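Local coordinates for protein acid phosphatase (Bacillus anthracis, PDB 2I33) that probably hydrolyses phosphate monoesters at acid pH as a magnesium-binding class C acid phosphatase of the HAD superfamily, at residues Glu68-Asn73 with Ala100-Ser106; Ile120-Arg126 with Glu149-Gln154; Asp184-Phe188 with Phe207-Ile213; Glu223-Tyr227 with Ile241-Asn245. One frame throughout, in Å; residues are numbered along the deposited sequence.

How the interactions relate
All four contacts are largely buried; exposed residues such as Glu101 and Asn125 lie at the rims of interactions 1 and 2. Interactions 2 and 3 reach opposite edges of the same parallel sheet: 120-126 with 149-154 is joined largely by backbone hydrogen bonds, whereas 184-188 with 207-213 is a cluster of phenylalanines with no hydrogen bond across it. Interaction 1, a weakly bonded antiparallel pair beside the magnesium site, touches interaction 2 where Asn73 and Leu71 pack on Arg126. Interaction 4, the most peripheral, its centre about 20 Å from the chain's centre, joins two C-terminal helices through a buried salt bridge and a tyrosine hydroxyl. Interactions 3 and 4 both also meet the second subunit.

Interaction 1 of 4, residues Glu68-Asn73 with Ala100-Ser106; sequences ETVLDN and AEALPGS
Leu103 reaches from the 100-106 segment into the bend of 68-73. Its CB lies 3.7 Å from Val70 O, and its CG stays near that same oxygen and Asp72 N. There the side chain forks: CD1 presses on the peptide joining Glu68 to Thr69, 3.4 Å from Thr69 N, while CD2 rests against Asp72 CB at 3.7 Å, the two side chains crossing at about a right angle. With its CG anti to the backbone N (chi1 -176°), Asp72 sets its CB and carboxylate across Leu103 CD2; OD1 is held by Ser74. Tyr27 and Tyr37 add to the packing round Leu103.

Backbone bonds flank the leucine. Leu103 N donates to Val70 O at 2.8 Å, and Asp72 N donates to Glu101 O, also at 2.8 Å. A water bridges Asp72 O and Glu101 N. Ala100 CB sits 3.9 Å from Leu71 CB. Glu68 OE2 takes the Asn73 N-H at 2.7 Å through its syn lone pair, and OE1 accepts from Asn73 ND2; Tyr219 also binds OE1, Trp94 binds Asn73 OD1, and Asp67 ND2. This short, weakly bonded antiparallel pair follows the DxDx(T/V) motif of the HAD fold, whose Asp65 and Asp67 bind magnesium together with Asp180.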
loop_
_atom_site.group_PDB
_atom_site.type_symbol
_atom_site.label_atom_id
_atom_site.label_comp_id
_atom_site.label_asym_id
_atom_site.label_seq_id
_atom_site.Cartn_x
_atom_site.Cartn_y
_atom_site.Cartn_z
ATOM N N GLU A 68 -11.537 -2.749 -4.674
ATOM C CA GLU A 68 -10.148 -2.495 -4.294
ATOM C C GLU A 68 -9.642 -3.423 -3.167
ATOM O O GLU A 68 -8.582 -3.176 -2.580
ATOM C CB GLU A 68 -9.898 -1.032 -4.011
ATOM C CG GLU A 68 -9.737 -0.186 -5.290
ATOM C CD GLU A 68 -10.780 -0.409 -6.361
ATOM O OE1 GLU A 68 -11.898 0.136 -6.244
ATOM O OE2 GLU A 68 -10.433 -1.110 -7.350
ATOM N N THR A 69 -10.358 -4.511 -2.945
ATOM C CA THR A 69 -9.907 -5.558 -2.068
ATOM C C THR A 69 -9.914 -6.890 -2.801
ATOM O O THR A 69 -8.892 -7.576 -2.846
ATOM C CB THR A 69 -10.787 -5.617 -0.809
ATOM O OG1 THR A 69 -10.648 -4.381 -0.100
ATOM C CG2 THR A 69 -10.373 -6.754 0.035
ATOM N N VAL A 70 -11.055 -7.226 -3.419
ATOM C CA VAL A 70 -11.228 -8.416 -4.252
ATOM C C VAL A 70 -11.332 -8.014 -5.729
ATOM O O VAL A 70 -10.736 -8.642 -6.576
ATOM C CB VAL A 70 -12.464 -9.236 -3.857
ATOM C CG1 VAL A 70 -12.652 -10.395 -4.775
ATOM C CG2 VAL A 70 -12.346 -9.694 -2.390
ATOM N N LEU A 71 -12.120 -6.991 -6.019
ATOM C CA LEU A 71 -12.357 -6.560 -7.403
ATOM C C LEU A 71 -11.659 -5.255 -7.718
ATOM O O LEU A 71 -11.720 -4.288 -6.961
ATOM C CB LEU A 71 -13.870 -6.388 -7.640
ATOM C CG LEU A 71 -14.716 -7.671 -7.518
ATOM C CD1 LEU A 71 -16.208 -7.351 -7.649
ATOM C CD2 LEU A 71 -14.294 -8.740 -8.478
ATOM N N ASP A 72 -11.035 -5.237 -8.885
ATOM C CA ASP A 72 -10.253 -4.117 -9.359
ATOM C C ASP A 72 -11.109 -3.182 -10.222
ATOM O O ASP A 72 -11.474 -3.519 -11.340
ATOM C CB ASP A 72 -9.092 -4.654 -10.168
ATOM C CG ASP A 72 -8.147 -3.585 -10.630
ATOM O OD1 ASP A 72 -8.474 -2.378 -10.538
ATOM O OD2 ASP A 72 -7.059 -3.981 -11.095
ATOM N N ASN A 73 -11.409 -1.999 -9.689
ATOM C CA ASN A 73 -12.209 -1.011 -10.430
ATOM C C ASN A 73 -11.379 0.079 -11.020
ATOM O O ASN A 73 -11.904 1.124 -11.475
ATOM C CB ASN A 73 -13.247 -0.413 -9.509
ATOM C CG ASN A 73 -14.090 -1.447 -8.928
ATOM O OD1 ASN A 73 -14.926 -2.042 -9.610
ATOM N ND2 ASN A 73 -13.869 -1.713 -7.667
ATOM N N ALA A 100 -14.904 -6.347 -13.661
ATOM C CA ALA A 100 -13.727 -6.049 -12.849
ATOM C C ALA A 100 -12.948 -7.357 -12.686
ATOM O O ALA A 100 -13.534 -8.429 -12.491
ATOM C CB ALA A 100 -14.102 -5.538 -11.484
ATOM N N GLU A 101 -11.641 -7.255 -12.796
ATOM C CA GLU A 101 -10.769 -8.378 -12.521
ATOM C C GLU A 101 -10.556 -8.584 -11.026
ATOM O O GLU A 101 -10.572 -7.640 -10.241
ATOM C CB GLU A 101 -9.406 -8.107 -13.139
ATOM C CG GLU A 101 -9.405 -8.038 -14.623
ATOM C CD GLU A 101 -7.983 -7.956 -15.146
ATOM O OE1 GLU A 101 -7.313 -6.935 -14.867
ATOM O OE2 GLU A 101 -7.538 -8.928 -15.802
ATOM N N ALA A 102 -10.281 -9.830 -10.633
ATOM C CA ALA A 102 -9.895 -10.124 -9.262
ATOM C C ALA A 102 -8.495 -9.601 -9.000
ATOM O O ALA A 102 -7.607 -9.678 -9.848
ATOM C CB ALA A 102 -9.923 -11.609 -8.976
ATOM N N LEU A 103 -8.304 -9.104 -7.798
ATOM C CA LEU A 103 -7.041 -8.560 -7.374
ATOM C C LEU A 103 -6.072 -9.681 -7.009
ATOM O O LEU A 103 -6.472 -10.803 -6.673
ATOM C CB LEU A 103 -7.263 -7.557 -6.253
ATOM C CG LEU A 103 -7.845 -6.223 -6.727
ATOM C CD1 LEU A 103 -8.589 -5.423 -5.652
ATOM C CD2 LEU A 103 -6.766 -5.384 -7.357
ATOM N N PRO A 104 -4.789 -9.384 -7.075
ATOM C CA PRO A 104 -3.782 -10.440 -6.875
ATOM C C PRO A 104 -3.914 -11.192 -5.570
ATOM O O PRO A 104 -4.044 -10.582 -4.523
ATOM C CB PRO A 104 -2.467 -9.654 -6.918
ATOM C CG PRO A 104 -2.815 -8.491 -7.822
ATOM C CD PRO A 104 -4.168 -8.075 -7.360
ATOM N N GLY A 105 -3.945 -12.527 -5.667
ATOM C CA GLY A 105 -3.968 -13.390 -4.495
ATOM C C GLY A 105 -5.361 -13.632 -3.958
ATOM O O GLY A 105 -5.590 -14.549 -3.165
ATOM N N SER A 106 -6.319 -12.818 -4.384
ATOM C CA SER A 106 -7.613 -12.886 -3.723
ATOM C C SER A 106 -8.332 -14.222 -3.947
ATOM O O SER A 106 -8.807 -14.863 -3.007
ATOM C CB SER A 106 -8.491 -11.729 -4.178
ATOM O OG SER A 106 -8.753 -11.750 -5.564
HETATM O O HOH W 1 -10.527 -4.693 -13.565
HETATM O O HOH W 2 -7.876 -4.526 -13.995
#

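Interaction 2 of 4, residues Ile120-Arg126 with Glu149-Gln154; sequences IYYISNR and EHILLQ
Ile120 O takes the shortest polar bond here, 2.7 Å from His150 ND1, with the oxygen near the imidazole plane and the N-H...O angle bent to 146°. The first torsion of His150 places CG beside its own backbone N, and the ring's own rotation turns ND1 to that carbonyl. The imidazole also lies nearly parallel to the Tyr121 ring, planes 19° apart, but slid so far that the two barely overlap; His150 ND1 stands over one face of Tyr121, 3.5 Å from Tyr121 CE1. Glu149 O meets the same tyrosine at its edge. Leu152 CD1 touches both Tyr121 CD1 and Ile123 CG1, while on the other face of the sheet Ile151 CG1 lies 3.9 Å from Tyr122 CD2.

Between the strands, Tyr122 N donates to His150 O and Leu152 N to Tyr122 O, each at 2.8 Å. Ser124 N then reaches Leu152 O, and Gln154 N donates to Arg126 O. At this end the amides of Asn125 and Gln154 stack, planes 14° apart, without bonding each other: Arg164 binds Asn125 OD1, and Gly160 O takes Gln154 NE2. A water links Asn125 O to Gln154 OE1. Ser124 OG accepts from Arg126 N in an ST turn, and the extended arginine leads away to a salt bridge with Asp67. The strands are neighbours in a right-handed beta-alpha-beta crossover of the Rossmann-like HAD fold, connected through helix 131-141.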
loop_
_atom_site.group_PDB
_atom_site.type_symbol
_atom_site.label_atom_id
_atom_site.label_comp_id
_atom_site.label_asym_id
_atom_site.label_seq_id
_atom_site.Cartn_x
_atom_site.Cartn_y
_atom_site.Cartn_z
ATOM N N ILE A 120 -17.271 -17.151 3.990
ATOM C CA ILE A 120 -16.801 -15.869 3.485
ATOM C C ILE A 120 -17.975 -14.919 3.393
ATOM O O ILE A 120 -19.027 -15.269 2.848
ATOM C CB ILE A 120 -16.211 -16.059 2.082
ATOM C CG1 ILE A 120 -15.017 -17.025 2.175
ATOM C CG2 ILE A 120 -15.842 -14.726 1.448
ATOM C CD1 ILE A 120 -14.635 -17.622 0.851
ATOM N N TYR A 121 -17.799 -13.704 3.915
ATOM C CA TYR A 121 -18.776 -12.634 3.732
ATOM C C TYR A 121 -18.139 -11.474 3.042
ATOM O O TYR A 121 -17.119 -10.968 3.478
ATOM C CB TYR A 121 -19.392 -12.211 5.041
ATOM C CG TYR A 121 -20.168 -13.388 5.524
ATOM C CD1 TYR A 121 -21.441 -13.636 5.042
ATOM C CD2 TYR A 121 -19.588 -14.326 6.370
ATOM C CE1 TYR A 121 -22.136 -14.773 5.429
ATOM C CE2 TYR A 121 -20.255 -15.437 6.760
ATOM C CZ TYR A 121 -21.526 -15.667 6.297
ATOM O OH TYR A 121 -22.183 -16.803 6.717
ATOM N N TYR A 122 -18.722 -11.125 1.909
ATOM C CA TYR A 122 -18.291 -9.959 1.150
ATOM C C TYR A 122 -19.172 -8.802 1.598
ATOM O O TYR A 122 -20.311 -8.688 1.171
ATOM C CB TYR A 122 -18.450 -10.173 -0.351
ATOM C CG TYR A 122 -17.773 -11.416 -0.881
ATOM C CD1 TYR A 122 -16.430 -11.436 -1.133
ATOM C CD2 TYR A 122 -18.501 -12.587 -1.126
ATOM C CE1 TYR A 122 -15.806 -12.551 -1.630
ATOM C CE2 TYR A 122 -17.882 -13.708 -1.603
ATOM C CZ TYR A 122 -16.534 -13.686 -1.862
ATOM O OH TYR A 122 -15.907 -14.803 -2.355
ATOM N N ILE A 123 -18.628 -7.925 2.445
ATOM C CA ILE A 123 -19.364 -6.778 2.944
ATOM C C ILE A 123 -18.849 -5.577 2.163
ATOM O O ILE A 123 -17.732 -5.155 2.361
ATOM C CB ILE A 123 -19.172 -6.612 4.456
ATOM C CG1 ILE A 123 -19.649 -7.885 5.166
ATOM C CG2 ILE A 123 -19.945 -5.384 4.950
ATOM C CD1 ILE A 123 -19.442 -7.891 6.671
ATOM N N SER A 124 -19.708 -5.036 1.308
ATOM C CA SER A 124 -19.329 -4.045 0.309
ATOM C C SER A 124 -20.347 -2.928 0.255
ATOM O O SER A 124 -21.534 -3.174 0.443
ATOM C CB SER A 124 -19.282 -4.729 -1.055
ATOM O OG SER A 124 -19.301 -3.790 -2.105
ATOM N N ASN A 125 -19.895 -1.694 0.019
ATOM C CA ASN A 125 -20.802 -0.573 -0.136
ATOM C C ASN A 125 -21.297 -0.307 -1.561
ATOM O O ASN A 125 -21.913 0.727 -1.825
ATOM C CB ASN A 125 -20.237 0.675 0.541
ATOM C CG ASN A 125 -20.173 0.514 2.044
ATOM O OD1 ASN A 125 -20.785 -0.403 2.578
ATOM N ND2 ASN A 125 -19.453 1.399 2.729
ATOM N N ARG A 126 -21.126 -1.294 -2.443
ATOM C CA ARG A 126 -22.030 -1.376 -3.583
ATOM C C ARG A 126 -23.460 -1.373 -3.059
ATOM O O ARG A 126 -23.736 -1.807 -1.922
ATOM C CB ARG A 126 -21.769 -2.631 -4.391
ATOM C CG ARG A 126 -20.468 -2.599 -5.141
ATOM C CD ARG A 126 -20.096 -3.938 -5.647
ATOM N NE ARG A 126 -18.913 -3.794 -6.477
ATOM C CZ ARG A 126 -18.780 -4.234 -7.719
ATOM N NH1 ARG A 126 -19.743 -4.904 -8.316
ATOM N NH2 ARG A 126 -17.666 -3.956 -8.384
ATOM N N GLU A 149 -26.621 -14.639 0.085
ATOM C CA GLU A 149 -26.409 -14.989 1.493
ATOM C C GLU A 149 -25.029 -14.548 1.998
ATOM O O GLU A 149 -24.831 -14.311 3.203
ATOM C CB GLU A 149 -26.594 -16.504 1.687
ATOM C CG GLU A 149 -28.055 -16.992 1.578
ATOM C CD GLU A 149 -28.624 -17.002 0.156
ATOM O OE1 GLU A 149 -27.842 -17.046 -0.822
ATOM O OE2 GLU A 149 -29.871 -16.970 0.019
ATOM N N HIS A 150 -24.089 -14.424 1.069
ATOM C CA HIS A 150 -22.707 -14.084 1.422
ATOM C C HIS A 150 -22.243 -12.723 0.955
ATOM O O HIS A 150 -21.244 -12.244 1.440
ATOM C CB HIS A 150 -21.778 -15.181 0.930
ATOM C CG HIS A 150 -21.964 -16.467 1.676
ATOM N ND1 HIS A 150 -21.215 -16.805 2.785
ATOM C CD2 HIS A 150 -22.865 -17.466 1.513
ATOM C CE1 HIS A 150 -21.623 -17.974 3.248
ATOM N NE2 HIS A 150 -22.638 -18.387 2.508
ATOM N N ILE A 151 -22.999 -12.095 0.060
ATOM C CA ILE A 151 -22.660 -10.763 -0.454
ATOM C C ILE A 151 -23.595 -9.755 0.195
ATOM O O ILE A 151 -24.781 -9.717 -0.139
ATOM C CB ILE A 151 -22.837 -10.713 -1.965
ATOM C CG1 ILE A 151 -21.948 -11.747 -2.665
ATOM C CG2 ILE A 151 -22.523 -9.302 -2.477
ATOM C CD1 ILE A 151 -22.424 -12.094 -4.058
ATOM N N LEU A 152 -23.069 -8.989 1.155
ATOM C CA LEU A 152 -23.873 -8.118 2.010
ATOM C C LEU A 152 -23.613 -6.690 1.584
ATOM O O LEU A 152 -22.631 -6.071 1.989
ATOM C CB LEU A 152 -23.547 -8.334 3.495
ATOM C CG LEU A 152 -23.503 -9.805 3.928
ATOM C CD1 LEU A 152 -23.274 -9.953 5.432
ATOM C CD2 LEU A 152 -24.761 -10.493 3.492
ATOM N N LEU A 153 -24.495 -6.186 0.731
ATOM C CA LEU A 153 -24.318 -4.864 0.149
ATOM C C LEU A 153 -24.995 -3.809 1.000
ATOM O O LEU A 153 -25.706 -4.135 1.971
ATOM C CB LEU A 153 -24.828 -4.846 -1.295
ATOM C CG LEU A 153 -24.180 -5.871 -2.223
ATOM C CD1 LEU A 153 -24.644 -5.718 -3.670
ATOM C CD2 LEU A 153 -22.681 -5.768 -2.125
ATOM N N GLN A 154 -24.772 -2.539 0.643
ATOM C CA GLN A 154 -25.246 -1.425 1.462
ATOM C C GLN A 154 -26.663 -0.993 1.107
ATOM O O GLN A 154 -26.990 -0.704 -0.050
ATOM C CB GLN A 154 -24.285 -0.235 1.368
ATOM C CG GLN A 154 -24.521 0.857 2.431
ATOM C CD GLN A 154 -23.402 1.883 2.450
ATOM O OE1 GLN A 154 -23.081 2.473 1.412
ATOM N NE2 GLN A 154 -22.761 2.060 3.600
HETATM O O HOH W 3 -24.104 2.289 -1.226
#

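Interaction 3 of 4, residues Asp184-Phe188 with Phe207-Ile213; sequences DFTGF and FGEKFII
Phe185 and Phe211 run past each other in opposite directions, each setting its CB over the other's ring. Phe185 CB stands 3.7 Å from the centroid of the Phe211 ring, only 2° off the normal, and Phe211 CB returns the CH-pi contact at the same 3.7 Å. The rings lie near parallel, planes 16° apart, yet slid until they barely overlap. In both residues CG is anti to the carbonyl carbon, which sends each ring out along the partner side chain.

The far rim of Phe185 points at the strand: Ile212 O approaches its edge in plane, 3.5 Å from Phe185 CZ, and the side chain of Ile213 crosses it at about a right angle. Thr186 OG1 lies near Phe211 CZ. The cluster fastens the loop after strand 172-179 to strand 211-213, which runs parallel to 172-179 at an edge of the central sheet of the HAD fold.

Farther out, Phe207 brings its edge to Phe185, with Phe207 CE1 4.1 Å from Phe185 CE2. The same edge meets Phe188, where Phe207 CZ and Phe188 CZ are 3.9 Å apart. Phe188 in turn offers its own edge to Phe211 CE2. Helix 193-202 backs this group through Val200, which touches both Phe188 and Phe207, and Phe177 of strand 172-179 packs on Phe185. Beyond Phe207 is the second subunit, whose Asn42 donates to Phe207 O and whose Ala35 packs on the Phe207 side chain.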
loop_
_atom_site.group_PDB
_atom_site.type_symbol
_atom_site.label_atom_id
_atom_site.label_comp_id
_atom_site.label_asym_id
_atom_site.label_seq_id
_atom_site.Cartn_x
_atom_site.Cartn_y
_atom_site.Cartn_z
ATOM N N ASP A 184 -13.523 -0.543 6.494
ATOM C CA ASP A 184 -13.719 -1.986 6.281
ATOM C C ASP A 184 -13.399 -2.806 7.532
ATOM O O ASP A 184 -13.627 -4.018 7.562
ATOM C CB ASP A 184 -12.849 -2.462 5.136
ATOM C CG ASP A 184 -13.157 -1.759 3.828
ATOM O OD1 ASP A 184 -14.294 -1.256 3.650
ATOM O OD2 ASP A 184 -12.239 -1.713 2.978
ATOM N N PHE A 185 -12.821 -2.134 8.518
ATOM C CA PHE A 185 -12.556 -2.688 9.840
ATOM C C PHE A 185 -13.378 -1.958 10.862
ATOM O O PHE A 185 -13.858 -0.854 10.635
ATOM C CB PHE A 185 -11.100 -2.496 10.202
ATOM C CG PHE A 185 -10.175 -2.803 9.081
ATOM C CD1 PHE A 185 -10.226 -4.042 8.468
ATOM C CD2 PHE A 185 -9.304 -1.871 8.598
ATOM C CE1 PHE A 185 -9.377 -4.371 7.435
ATOM C CE2 PHE A 185 -8.476 -2.188 7.539
ATOM C CZ PHE A 185 -8.532 -3.431 6.944
ATOM N N THR A 186 -13.451 -2.534 12.048
ATOM C CA THR A 186 -14.202 -1.918 13.121
ATOM C C THR A 186 -13.433 -0.732 13.714
ATOM O O THR A 186 -12.223 -0.818 13.939
ATOM C CB THR A 186 -14.460 -2.972 14.192
ATOM O OG1 THR A 186 -13.216 -3.590 14.543
ATOM C CG2 THR A 186 -15.371 -4.039 13.639
ATOM N N GLY A 187 -14.136 0.355 13.982
ATOM C CA GLY A 187 -13.578 1.452 14.771
ATOM C C GLY A 187 -13.025 2.667 14.048
ATOM O O GLY A 187 -12.312 3.476 14.662
ATOM N N PHE A 188 -13.368 2.832 12.765
ATOM C CA PHE A 188 -12.837 3.934 11.965
ATOM C C PHE A 188 -13.883 4.699 11.143
ATOM O O PHE A 188 -13.567 5.239 10.067
ATOM C CB PHE A 188 -11.782 3.378 11.007
ATOM C CG PHE A 188 -10.657 2.677 11.690
ATOM C CD1 PHE A 188 -9.546 3.383 12.150
ATOM C CD2 PHE A 188 -10.688 1.297 11.855
ATOM C CE1 PHE A 188 -8.477 2.693 12.767
ATOM C CE2 PHE A 188 -9.657 0.633 12.488
ATOM C CZ PHE A 188 -8.554 1.333 12.949
ATOM N N PHE A 207 -3.051 -4.608 12.696
ATOM C CA PHE A 207 -2.833 -4.645 11.277
ATOM C C PHE A 207 -1.865 -5.727 10.929
ATOM O O PHE A 207 -0.803 -5.824 11.510
ATOM C CB PHE A 207 -2.424 -3.276 10.742
ATOM C CG PHE A 207 -3.496 -2.264 10.936
ATOM C CD1 PHE A 207 -4.629 -2.265 10.128
ATOM C CD2 PHE A 207 -3.404 -1.343 11.957
ATOM C CE1 PHE A 207 -5.641 -1.350 10.367
ATOM C CE2 PHE A 207 -4.400 -0.424 12.167
ATOM C CZ PHE A 207 -5.503 -0.437 11.353
ATOM N N GLY A 208 -2.302 -6.588 10.024
ATOM C CA GLY A 208 -1.584 -7.805 9.747
ATOM C C GLY A 208 -1.914 -8.935 10.685
ATOM O O GLY A 208 -1.362 -10.003 10.542
ATOM N N GLU A 209 -2.829 -8.710 11.629
ATOM C CA GLU A 209 -3.192 -9.735 12.587
ATOM C C GLU A 209 -4.661 -10.083 12.406
ATOM O O GLU A 209 -5.007 -11.213 12.047
ATOM C CB GLU A 209 -2.872 -9.264 14.009
ATOM C CG GLU A 209 -3.371 -10.172 15.114
ATOM C CD GLU A 209 -2.702 -11.522 15.154
ATOM O OE1 GLU A 209 -1.503 -11.609 14.814
ATOM O OE2 GLU A 209 -3.380 -12.493 15.580
ATOM N N LYS A 210 -5.518 -9.107 12.638
ATOM C CA LYS A 210 -6.973 -9.263 12.461
ATOM C C LYS A 210 -7.482 -8.431 11.283
ATOM O O LYS A 210 -8.462 -8.802 10.661
ATOM C CB LYS A 210 -7.732 -8.871 13.737
ATOM C CG LYS A 210 -9.183 -9.283 13.713
ATOM N N PHE A 211 -6.822 -7.304 11.014
ATOM C CA PHE A 211 -7.192 -6.392 9.964
ATOM C C PHE A 211 -6.118 -6.484 8.923
ATOM O O PHE A 211 -4.988 -6.134 9.213
ATOM C CB PHE A 211 -7.205 -4.949 10.458
ATOM C CG PHE A 211 -8.181 -4.680 11.548
ATOM C CD1 PHE A 211 -9.268 -5.504 11.780
ATOM C CD2 PHE A 211 -7.998 -3.586 12.381
ATOM C CE1 PHE A 211 -10.152 -5.219 12.810
ATOM C CE2 PHE A 211 -8.872 -3.300 13.361
ATOM C CZ PHE A 211 -9.940 -4.118 13.598
ATOM N N ILE A 212 -6.487 -6.952 7.741
ATOM C CA ILE A 212 -5.571 -7.090 6.646
ATOM C C ILE A 212 -5.898 -5.969 5.687
ATOM O O ILE A 212 -6.988 -5.912 5.109
ATOM C CB ILE A 212 -5.685 -8.452 5.959
ATOM C CG1 ILE A 212 -5.627 -9.566 7.013
ATOM C CG2 ILE A 212 -4.598 -8.564 4.888
ATOM C CD1 ILE A 212 -4.340 -9.629 7.804
ATOM N N ILE A 213 -4.948 -5.066 5.541
ATOM C CA ILE A 213 -5.162 -3.854 4.750
ATOM C C ILE A 213 -4.449 -3.917 3.419
ATOM O O ILE A 213 -3.369 -4.499 3.327
ATOM C CB ILE A 213 -4.761 -2.593 5.550
ATOM C CG1 ILE A 213 -5.115 -1.318 4.771
ATOM C CG2 ILE A 213 -3.323 -2.669 6.024
ATOM C CD1 ILE A 213 -5.410 -0.189 5.616
#

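Interaction 4 of 4, residues Glu223-Tyr227 with Ile241-Asn245; sequences EGALY and IRHDN
Arg242 grips Glu223 and Tyr227 across a helix-helix contact, made where helix 221-226 comes up against helix 235-244 near the end of the chain. The polar corner is buried and tight. Arg242 NH2 forms a salt bridge with Glu223 OE2 at 2.9 Å, and Arg242 NE donates to Tyr227 OH, also at 2.9 Å. Both partners sit at the guanidinium edge, and the phenol ring lies only 15° from that plane. Tyr227 OH then donates to Glu223 OE2 at 2.5 Å, closing a three-residue cluster in which that oxygen accepts from both Tyr227 OH and Arg242 NH2. Glu223, extended with CG anti to its backbone N (chi1 -180°), holds OE2 at this meeting point; its own backbone O lies over the centre of the tyrosine ring. Gln19 takes Arg242 NH1, and Met22 of the second subunit packs on both Glu223 and Arg242.

Away from this cluster lie the partly exposed Ile241 and Asn245. Ile241 makes apolar contacts, CG2 touching Leu226 CB at 3.8 Å and CD1 lying beside Tyr227 CD1. The Asn245 amide touches a leucine methyl, Leu226 CD2 meeting Asn245 CG at 3.4 Å. That amide is steadied from its own helix: Asn245 ND2 donates to Ile241 O at 2.9 Å, nearly straight at 173°.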
loop_
_atom_site.group_PDB
_atom_site.type_symbol
_atom_site.label_atom_id
_atom_site.label_comp_id
_atom_site.label_asym_id
_atom_site.label_seq_id
_atom_site.Cartn_x
_atom_site.Cartn_y
_atom_site.Cartn_z
ATOM N N GLU A 223 -9.787 10.379 1.653
ATOM C CA GLU A 223 -10.132 11.572 0.927
ATOM C C GLU A 223 -11.405 12.196 1.481
ATOM O O GLU A 223 -11.460 13.381 1.708
ATOM C CB GLU A 223 -10.327 11.301 -0.565
ATOM C CG GLU A 223 -10.683 12.573 -1.341
ATOM C CD GLU A 223 -11.034 12.349 -2.803
ATOM O OE1 GLU A 223 -11.106 11.186 -3.225
ATOM O OE2 GLU A 223 -11.249 13.369 -3.500
ATOM N N GLY A 224 -12.424 11.368 1.680
ATOM C CA GLY A 224 -13.683 11.839 2.242
ATOM C C GLY A 224 -13.449 12.586 3.547
ATOM O O GLY A 224 -14.050 13.647 3.780
ATOM N N ALA A 225 -12.548 12.053 4.378
ATOM C CA ALA A 225 -12.227 12.691 5.664
ATOM C C ALA A 225 -11.737 14.120 5.492
ATOM O O ALA A 225 -12.035 14.961 6.319
ATOM C CB ALA A 225 -11.216 11.890 6.464
ATOM N N LEU A 226 -10.976 14.389 4.435
ATOM C CA LEU A 226 -10.507 15.749 4.167
ATOM C C LEU A 226 -11.645 16.720 3.868
ATOM O O LEU A 226 -11.515 17.912 4.103
ATOM C CB LEU A 226 -9.523 15.757 3.000
ATOM C CG LEU A 226 -8.235 14.987 3.284
ATOM C CD1 LEU A 226 -7.562 14.752 1.976
ATOM C CD2 LEU A 226 -7.325 15.732 4.230
ATOM N N TYR A 227 -12.739 16.189 3.328
ATOM C CA TYR A 227 -13.894 16.990 2.965
ATOM C C TYR A 227 -14.942 16.958 4.050
ATOM O O TYR A 227 -16.072 17.367 3.807
ATOM C CB TYR A 227 -14.544 16.476 1.668
ATOM C CG TYR A 227 -13.604 16.300 0.517
ATOM C CD1 TYR A 227 -12.513 17.142 0.343
ATOM C CD2 TYR A 227 -13.849 15.344 -0.446
ATOM C CE1 TYR A 227 -11.649 16.975 -0.730
ATOM C CE2 TYR A 227 -13.000 15.164 -1.509
ATOM C CZ TYR A 227 -11.902 15.975 -1.648
ATOM O OH TYR A 227 -11.049 15.772 -2.701
ATOM N N ILE A 241 -8.630 22.270 -0.472
ATOM C CA ILE A 241 -8.486 21.353 0.649
ATOM C C ILE A 241 -7.347 20.410 0.386
ATOM O O ILE A 241 -6.540 20.143 1.268
ATOM C CB ILE A 241 -9.770 20.548 0.894
ATOM C CG1 ILE A 241 -10.879 21.481 1.416
ATOM C CG2 ILE A 241 -9.533 19.426 1.874
ATOM C CD1 ILE A 241 -12.236 20.832 1.469
ATOM N N ARG A 242 -7.312 19.868 -0.824
ATOM C CA ARG A 242 -6.257 18.920 -1.164
ATOM C C ARG A 242 -4.905 19.596 -0.984
ATOM O O ARG A 242 -4.031 19.059 -0.336
ATOM C CB ARG A 242 -6.424 18.423 -2.592
ATOM C CG ARG A 242 -7.617 17.532 -2.787
ATOM C CD ARG A 242 -7.798 17.219 -4.264
ATOM N NE ARG A 242 -8.809 16.187 -4.479
ATOM C CZ ARG A 242 -8.968 15.533 -5.630
ATOM N NH1 ARG A 242 -8.196 15.799 -6.680
ATOM N NH2 ARG A 242 -9.915 14.615 -5.737
ATOM N N HIS A 243 -4.753 20.793 -1.537
ATOM C CA HIS A 243 -3.486 21.513 -1.389
ATOM C C HIS A 243 -3.151 21.878 0.058
ATOM O O HIS A 243 -2.005 21.750 0.502
ATOM C CB HIS A 243 -3.490 22.765 -2.248
ATOM C CG HIS A 243 -3.238 22.489 -3.692
ATOM N ND1 HIS A 243 -4.233 22.090 -4.556
ATOM C CD2 HIS A 243 -2.099 22.538 -4.421
ATOM C CE1 HIS A 243 -3.722 21.932 -5.765
ATOM N NE2 HIS A 243 -2.430 22.198 -5.709
ATOM N N ASP A 244 -4.156 22.338 0.788
ATOM C CA ASP A 244 -3.971 22.768 2.173
ATOM C C ASP A 244 -3.598 21.642 3.125
ATOM O O ASP A 244 -3.077 21.900 4.214
ATOM C CB ASP A 244 -5.241 23.434 2.685
ATOM C CG ASP A 244 -5.449 24.821 2.105
ATOM O OD1 ASP A 244 -4.566 25.332 1.376
ATOM O OD2 ASP A 244 -6.511 25.403 2.382
ATOM N N ASN A 245 -3.870 20.405 2.727
ATOM C CA ASN A 245 -3.559 19.272 3.585
ATOM C C ASN A 245 -2.260 18.576 3.245
ATOM O O ASN A 245 -1.873 17.617 3.914
ATOM C CB ASN A 245 -4.730 18.292 3.636
ATOM C CG ASN A 245 -5.788 18.752 4.608
ATOM O OD1 ASN A 245 -5.746 18.406 5.797
ATOM N ND2 ASN A 245 -6.702 19.595 4.133
#